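Local coordinates for arabinogalactan endo-1,4-beta-galactosidase (Ignisphaera aggregans, PDB 7OSK), which probably hydrolyses internal beta-1,4-galactosidic linkages in galactans as a family 53 glycoside hydrolase, this chain carrying the catalytic domain, at residues Tyr295-Phe309 and Glu368-Phe380. Sequence-based numbering, arbitrary orientation.
With CA (calcium ion), chain C.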
loop_
_atom_site.group_PDB
_atom_site.type_symbol
_atom_site.label_atom_id
_atom_site.label_comp_id
_atom_site.label_asym_id
_atom_site.label_seq_id
_atom_site.Cartn_x
_atom_site.Cartn_y
_atom_site.Cartn_z
ATOM N N TYR A 295 -7.835 -9.621 -2.756
ATOM C CA TYR A 295 -8.756 -10.740 -2.632
ATOM C C TYR A 295 -8.109 -12.007 -3.167
ATOM O O TYR A 295 -7.074 -11.950 -3.833
ATOM C CB TYR A 295 -10.063 -10.463 -3.372
ATOM C CG TYR A 295 -11.238 -11.182 -2.760
ATOM C CD1 TYR A 295 -11.824 -10.717 -1.591
ATOM C CD2 TYR A 295 -11.753 -12.332 -3.338
ATOM C CE1 TYR A 295 -12.892 -11.369 -1.020
ATOM C CE2 TYR A 295 -12.825 -12.996 -2.773
ATOM C CZ TYR A 295 -13.391 -12.509 -1.611
ATOM O OH TYR A 295 -14.459 -13.156 -1.034
ATOM N N ALA A 296 -8.727 -13.146 -2.872
ATOM C CA ALA A 296 -8.166 -14.437 -3.240
ATOM C C ALA A 296 -8.616 -14.879 -4.628
ATOM O O ALA A 296 -9.810 -14.894 -4.928
ATOM C CB ALA A 296 -8.546 -15.483 -2.210
ATOM N N TRP A 297 -7.649 -15.230 -5.473
ATOM C CA TRP A 297 -7.939 -15.823 -6.775
ATOM C C TRP A 297 -8.025 -17.343 -6.649
ATOM O O TRP A 297 -8.417 -18.033 -7.593
ATOM C CB TRP A 297 -6.874 -15.429 -7.804
ATOM C CG TRP A 297 -5.471 -15.847 -7.437
ATOM C CD1 TRP A 297 -4.593 -15.163 -6.649
ATOM C CD2 TRP A 297 -4.790 -17.039 -7.850
ATOM N NE1 TRP A 297 -3.411 -15.856 -6.541
ATOM C CE2 TRP A 297 -3.507 -17.012 -7.269
ATOM C CE3 TRP A 297 -5.144 -18.128 -8.652
ATOM C CZ2 TRP A 297 -2.577 -18.030 -7.464
ATOM C CZ3 TRP A 297 -4.219 -19.137 -8.844
ATOM C CH2 TRP A 297 -2.951 -19.080 -8.252
ATOM N N THR A 298 -7.660 -17.856 -5.476
ATOM C CA THR A 298 -7.755 -19.281 -5.180
ATOM C C THR A 298 -7.662 -19.501 -3.675
ATOM O O THR A 298 -7.372 -18.573 -2.926
ATOM C CB THR A 298 -6.647 -20.092 -5.882
ATOM O OG1 THR A 298 -6.774 -21.479 -5.538
ATOM C CG2 THR A 298 -5.271 -19.596 -5.465
ATOM N N LEU A 299 -7.897 -20.735 -3.244
ATOM C CA LEU A 299 -7.849 -21.080 -1.828
ATOM C C LEU A 299 -6.698 -22.039 -1.554
ATOM O O LEU A 299 -6.369 -22.319 -0.401
ATOM C CB LEU A 299 -9.184 -21.699 -1.392
ATOM C CG LEU A 299 -9.893 -21.239 -0.110
ATOM C CD1 LEU A 299 -9.614 -19.787 0.261
ATOM C CD2 LEU A 299 -11.392 -21.443 -0.279
ATOM N N ASP A 300 -6.080 -22.535 -2.621
ATOM C CA ASP A 300 -4.976 -23.477 -2.497
ATOM C C ASP A 300 -3.717 -22.826 -1.921
ATOM O O ASP A 300 -3.627 -21.602 -1.816
ATOM C CB ASP A 300 -4.667 -24.104 -3.859
ATOM C CG ASP A 300 -5.625 -25.227 -4.215
ATOM O OD1 ASP A 300 -6.751 -25.249 -3.678
ATOM O OD2 ASP A 300 -5.247 -26.092 -5.032
ATOM N N ASP A 301 -2.758 -23.665 -1.538
ATOM C CA ASP A 301 -1.474 -23.215 -1.005
ATOM C C ASP A 301 -0.344 -23.796 -1.851
ATOM O O ASP A 301 -0.497 -24.858 -2.456
ATOM C CB ASP A 301 -1.316 -23.632 0.460
ATOM C CG ASP A 301 -0.085 -23.027 1.110
ATOM O OD1 ASP A 301 -0.130 -21.834 1.474
ATOM O OD2 ASP A 301 0.922 -23.747 1.269
ATOM N N SER A 302 0.787 -23.094 -1.880
ATOM C CA SER A 302 1.904 -23.437 -2.760
ATOM C C SER A 302 3.154 -23.889 -2.004
ATOM O O SER A 302 3.796 -24.870 -2.390
ATOM C CB SER A 302 2.254 -22.235 -3.638
ATOM O OG SER A 302 3.248 -22.566 -4.590
ATOM N N ASP A 303 3.495 -23.173 -0.934
ATOM C CA ASP A 303 4.776 -23.360 -0.253
ATOM C C ASP A 303 4.649 -24.016 1.123
ATOM O O ASP A 303 5.618 -24.076 1.882
ATOM C CB ASP A 303 5.491 -22.012 -0.115
ATOM C CG ASP A 303 4.633 -20.949 0.555
ATOM O OD1 ASP A 303 3.563 -21.283 1.114
ATOM O OD2 ASP A 303 5.037 -19.768 0.524
ATOM N N GLY A 304 3.457 -24.506 1.445
ATOM C CA GLY A 304 3.234 -25.198 2.702
ATOM C C GLY A 304 3.048 -24.272 3.887
ATOM O O GLY A 304 2.798 -24.734 5.000
ATOM N N HIS A 305 3.173 -22.968 3.652
ATOM C CA HIS A 305 2.959 -21.971 4.695
ATOM C C HIS A 305 1.520 -21.456 4.631
ATOM O O HIS A 305 1.159 -20.770 3.671
ATOM C CB HIS A 305 3.942 -20.808 4.546
ATOM C CG HIS A 305 3.809 -19.771 5.615
ATOM N ND1 HIS A 305 4.567 -19.787 6.771
ATOM C CD2 HIS A 305 2.999 -18.692 5.719
ATOM C CE1 HIS A 305 4.234 -18.763 7.529
ATOM N NE2 HIS A 305 3.281 -18.080 6.915
ATOM N N PRO A 306 0.693 -21.787 5.644
ATOM C CA PRO A 306 -0.729 -21.413 5.640
ATOM C C PRO A 306 -0.978 -19.937 5.351
ATOM O O PRO A 306 -0.259 -19.077 5.858
ATOM C CB PRO A 306 -1.187 -21.763 7.057
ATOM C CG PRO A 306 -0.284 -22.853 7.481
ATOM C CD PRO A 306 1.044 -22.555 6.854
ATOM N N ASN A 307 -1.993 -19.656 4.540
ATOM C CA ASN A 307 -2.305 -18.290 4.145
ATOM C C ASN A 307 -3.363 -17.659 5.041
ATOM O O ASN A 307 -4.105 -18.353 5.732
ATOM C CB ASN A 307 -2.778 -18.254 2.688
ATOM C CG ASN A 307 -1.859 -19.021 1.755
ATOM O OD1 ASN A 307 -0.680 -18.692 1.611
ATOM N ND2 ASN A 307 -2.401 -20.045 1.103
ATOM N N ILE A 308 -3.415 -16.334 5.020
ATOM C CA ILE A 308 -4.423 -15.581 5.753
ATOM C C ILE A 308 -5.798 -15.866 5.154
ATOM O O ILE A 308 -6.777 -16.066 5.875
ATOM C CB ILE A 308 -4.102 -14.073 5.720
ATOM C CG1 ILE A 308 -3.003 -13.766 6.739
ATOM C CG2 ILE A 308 -5.338 -13.233 6.019
ATOM C CD1 ILE A 308 -2.160 -12.561 6.404
ATOM N N PHE A 309 -5.855 -15.873 3.826
ATOM C CA PHE A 309 -7.047 -16.298 3.093
ATOM C C PHE A 309 -6.987 -17.817 2.910
ATOM O O PHE A 309 -6.490 -18.320 1.902
ATOM C CB PHE A 309 -7.133 -15.566 1.746
ATOM C CG PHE A 309 -8.536 -15.225 1.318
ATOM C CD1 PHE A 309 -9.546 -16.173 1.338
ATOM C CD2 PHE A 309 -8.845 -13.942 0.895
ATOM C CE1 PHE A 309 -10.835 -15.846 0.936
ATOM C CE2 PHE A 309 -10.129 -13.614 0.491
ATOM C CZ PHE A 309 -11.123 -14.566 0.515
ATOM N N GLU A 368 10.450 -18.074 7.463
ATOM C CA GLU A 368 9.069 -18.489 7.224
ATOM C C GLU A 368 8.670 -18.209 5.780
ATOM O O GLU A 368 9.446 -17.634 5.015
ATOM C CB GLU A 368 8.119 -17.786 8.194
ATOM C CG GLU A 368 8.443 -18.071 9.654
ATOM C CD GLU A 368 7.357 -17.619 10.612
ATOM O OE1 GLU A 368 6.182 -17.528 10.196
ATOM O OE2 GLU A 368 7.682 -17.363 11.791
ATOM N N GLY A 369 7.458 -18.619 5.417
ATOM C CA GLY A 369 7.019 -18.589 4.032
ATOM C C GLY A 369 6.009 -17.509 3.698
ATOM O O GLY A 369 5.895 -16.506 4.401
ATOM N N ASN A 370 5.278 -17.728 2.609
ATOM C CA ASN A 370 4.315 -16.758 2.099
ATOM C C ASN A 370 2.885 -17.075 2.544
ATOM O O ASN A 370 2.411 -18.190 2.333
ATOM C CB ASN A 370 4.377 -16.719 0.572
ATOM C CG ASN A 370 3.756 -15.463 -0.006
ATOM O OD1 ASN A 370 2.927 -14.812 0.632
ATOM N ND2 ASN A 370 4.155 -15.114 -1.223
ATOM N N PRO A 371 2.197 -16.100 3.170
ATOM C CA PRO A 371 0.793 -16.284 3.543
ATOM C C PRO A 371 -0.185 -15.558 2.617
ATOM O O PRO A 371 -1.349 -15.396 2.986
ATOM C CB PRO A 371 0.746 -15.678 4.943
ATOM C CG PRO A 371 1.687 -14.508 4.833
ATOM C CD PRO A 371 2.762 -14.910 3.831
ATOM N N TRP A 372 0.275 -15.142 1.439
ATOM C CA TRP A 372 -0.481 -14.203 0.613
ATOM C C TRP A 372 -0.528 -14.578 -0.873
ATOM O O TRP A 372 -1.184 -13.898 -1.664
ATOM C CB TRP A 372 0.123 -12.805 0.768
ATOM C CG TRP A 372 -0.804 -11.685 0.402
ATOM C CD1 TRP A 372 -0.860 -11.024 -0.789
ATOM C CD2 TRP A 372 -1.802 -11.091 1.239
ATOM N NE1 TRP A 372 -1.833 -10.056 -0.748
ATOM C CE2 TRP A 372 -2.427 -10.078 0.488
ATOM C CE3 TRP A 372 -2.230 -11.318 2.550
ATOM C CZ2 TRP A 372 -3.453 -9.292 1.002
ATOM C CZ3 TRP A 372 -3.252 -10.537 3.058
ATOM C CH2 TRP A 372 -3.850 -9.537 2.285
ATOM N N GLU A 373 0.145 -15.661 -1.252
ATOM C CA GLU A 373 0.349 -15.958 -2.670
ATOM C C GLU A 373 -0.962 -16.233 -3.406
ATOM O O GLU A 373 -1.037 -16.070 -4.626
ATOM C CB GLU A 373 1.309 -17.146 -2.851
ATOM C CG GLU A 373 0.742 -18.538 -2.557
ATOM C CD GLU A 373 1.055 -19.050 -1.160
ATOM O OE1 GLU A 373 1.542 -18.271 -0.308
ATOM O OE2 GLU A 373 0.808 -20.251 -0.920
ATOM N N ASN A 374 -1.994 -16.642 -2.673
ATOM C CA ASN A 374 -3.299 -16.884 -3.279
ATOM C C ASN A 374 -4.098 -15.591 -3.399
ATOM O O ASN A 374 -5.261 -15.611 -3.800
ATOM C CB ASN A 374 -4.098 -17.923 -2.481
ATOM C CG ASN A 374 -4.458 -17.449 -1.087
ATOM O OD1 ASN A 374 -3.684 -16.750 -0.436
ATOM N ND2 ASN A 374 -5.642 -17.839 -0.621
ATOM N N GLN A 375 -3.467 -14.472 -3.043
ATOM C CA GLN A 375 -4.076 -13.151 -3.182
ATOM C C GLN A 375 -3.260 -12.247 -4.101
ATOM O O GLN A 375 -3.592 -11.078 -4.277
ATOM C CB GLN A 375 -4.228 -12.477 -1.819
ATOM C CG GLN A 375 -5.298 -13.079 -0.933
ATOM C CD GLN A 375 -5.626 -12.194 0.252
ATOM O OE1 GLN A 375 -5.568 -12.629 1.401
ATOM N NE2 GLN A 375 -5.975 -10.943 -0.024
ATOM N N ALA A 376 -2.186 -12.779 -4.672
ATOM C CA ALA A 376 -1.387 -12.027 -5.634
ATOM C C ALA A 376 -2.106 -11.987 -6.978
ATOM O O ALA A 376 -3.113 -12.665 -7.165
ATOM C CB ALA A 376 -0.005 -12.645 -5.783
ATOM N N LEU A 377 -1.594 -11.182 -7.904
ATOM C CA LEU A 377 -2.158 -11.108 -9.251
ATOM C C LEU A 377 -1.362 -11.984 -10.220
ATOM O O LEU A 377 -1.595 -11.958 -11.431
ATOM C CB LEU A 377 -2.193 -9.657 -9.736
ATOM C CG LEU A 377 -3.135 -8.730 -8.961
ATOM C CD1 LEU A 377 -2.974 -7.283 -9.407
ATOM C CD2 LEU A 377 -4.583 -9.167 -9.125
ATOM N N PHE A 378 -0.426 -12.757 -9.672
ATOM C CA PHE A 378 0.336 -13.747 -10.426
ATOM C C PHE A 378 0.146 -15.107 -9.763
ATOM O O PHE A 378 -0.068 -15.177 -8.552
ATOM C CB PHE A 378 1.823 -13.385 -10.468
ATOM C CG PHE A 378 2.117 -12.089 -11.166
ATOM C CD1 PHE A 378 1.945 -10.881 -10.512
ATOM C CD2 PHE A 378 2.582 -12.079 -12.471
ATOM C CE1 PHE A 378 2.220 -9.685 -11.151
ATOM C CE2 PHE A 378 2.860 -10.885 -13.116
ATOM C CZ PHE A 378 2.679 -9.687 -12.453
ATOM N N ASP A 379 0.224 -16.186 -10.538
ATOM C CA ASP A 379 0.086 -17.521 -9.962
ATOM C C ASP A 379 1.407 -17.979 -9.347
ATOM O O ASP A 379 2.386 -17.232 -9.328
ATOM C CB ASP A 379 -0.409 -18.533 -11.008
ATOM C CG ASP A 379 0.530 -18.682 -12.198
ATOM O OD1 ASP A 379 1.762 -18.535 -12.043
ATOM O OD2 ASP A 379 0.019 -18.970 -13.301
ATOM N N PHE A 380 1.426 -19.212 -8.853
ATOM C CA PHE A 380 2.585 -19.739 -8.140
ATOM C C PHE A 380 3.795 -19.862 -9.057
ATOM O O PHE A 380 4.938 -19.776 -8.609
ATOM C CB PHE A 380 2.248 -21.099 -7.521
ATOM C CG PHE A 380 1.002 -21.087 -6.677
ATOM C CD1 PHE A 380 0.574 -19.918 -6.068
ATOM C CD2 PHE A 380 0.256 -22.239 -6.495
ATOM C CE1 PHE A 380 -0.570 -19.899 -5.295
ATOM C CE2 PHE A 380 -0.891 -22.226 -5.717
ATOM C CZ PHE A 380 -1.303 -21.054 -5.119
HETATM CA CA CA C . 1.414 -20.023 1.310
HETATM O O HOH W 1 -4.061 -15.049 1.889
#
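N374 ND2 is gripped by two backbone oxygens of the 295-309 loop. It donates to F309 O at 2.7 Å, on a lone pair in the carbonyl plane, and to T298 O at 3.0 Å, so both amide protons are used and the group is held against turning. Water 1 joins N374 OD1 to F309 N. The neighbouring E373 binds calcium with both carboxylate oxygens, OE1 and OE2. D301 OD1, D303 OD1 and N307 OD1 add three side-chain oxygens, and the backbone H305 O and N370 O bring the count to seven oxygens from six residues. The amide plane of N307 stands 80° from the E373 carboxylate, and their oxygens converge on the ion. The second shell fixes the acids: S302 N reaches E373 OE2 on its anti side, and N370 N reaches D303 OD2 on its syn side, both tilted out of the carboxylate plane. D303 OD1 also accepts from H305 N, an Asx turn. In this (beta/alpha)8 barrel the site ties the loop after strand 287-293 to the loop after strand 346-352. G369 CA lies over one face of the H305 ring, in a CH-pi contact. Beyond N374, W297 crosses to the other loop. Its N donates to N374 O at 2.9 Å. W297 CG sits between the backbone N and carbonyl carbon (chi1 59°), which brings NE1 to E373 O at 3.1 Å. W297 CZ2 meets F380 CE1 at 3.5 Å, the planes 56° apart. W297 CH2 lies over one face of F380, toward its rim; S302 CB sits over the centre of the other. With an alanine at W297, E373 O would probably lose its indole donor and F380 the indole packed on that face. I324 and Q327 of helix 324-342 also touch the W297 side chain.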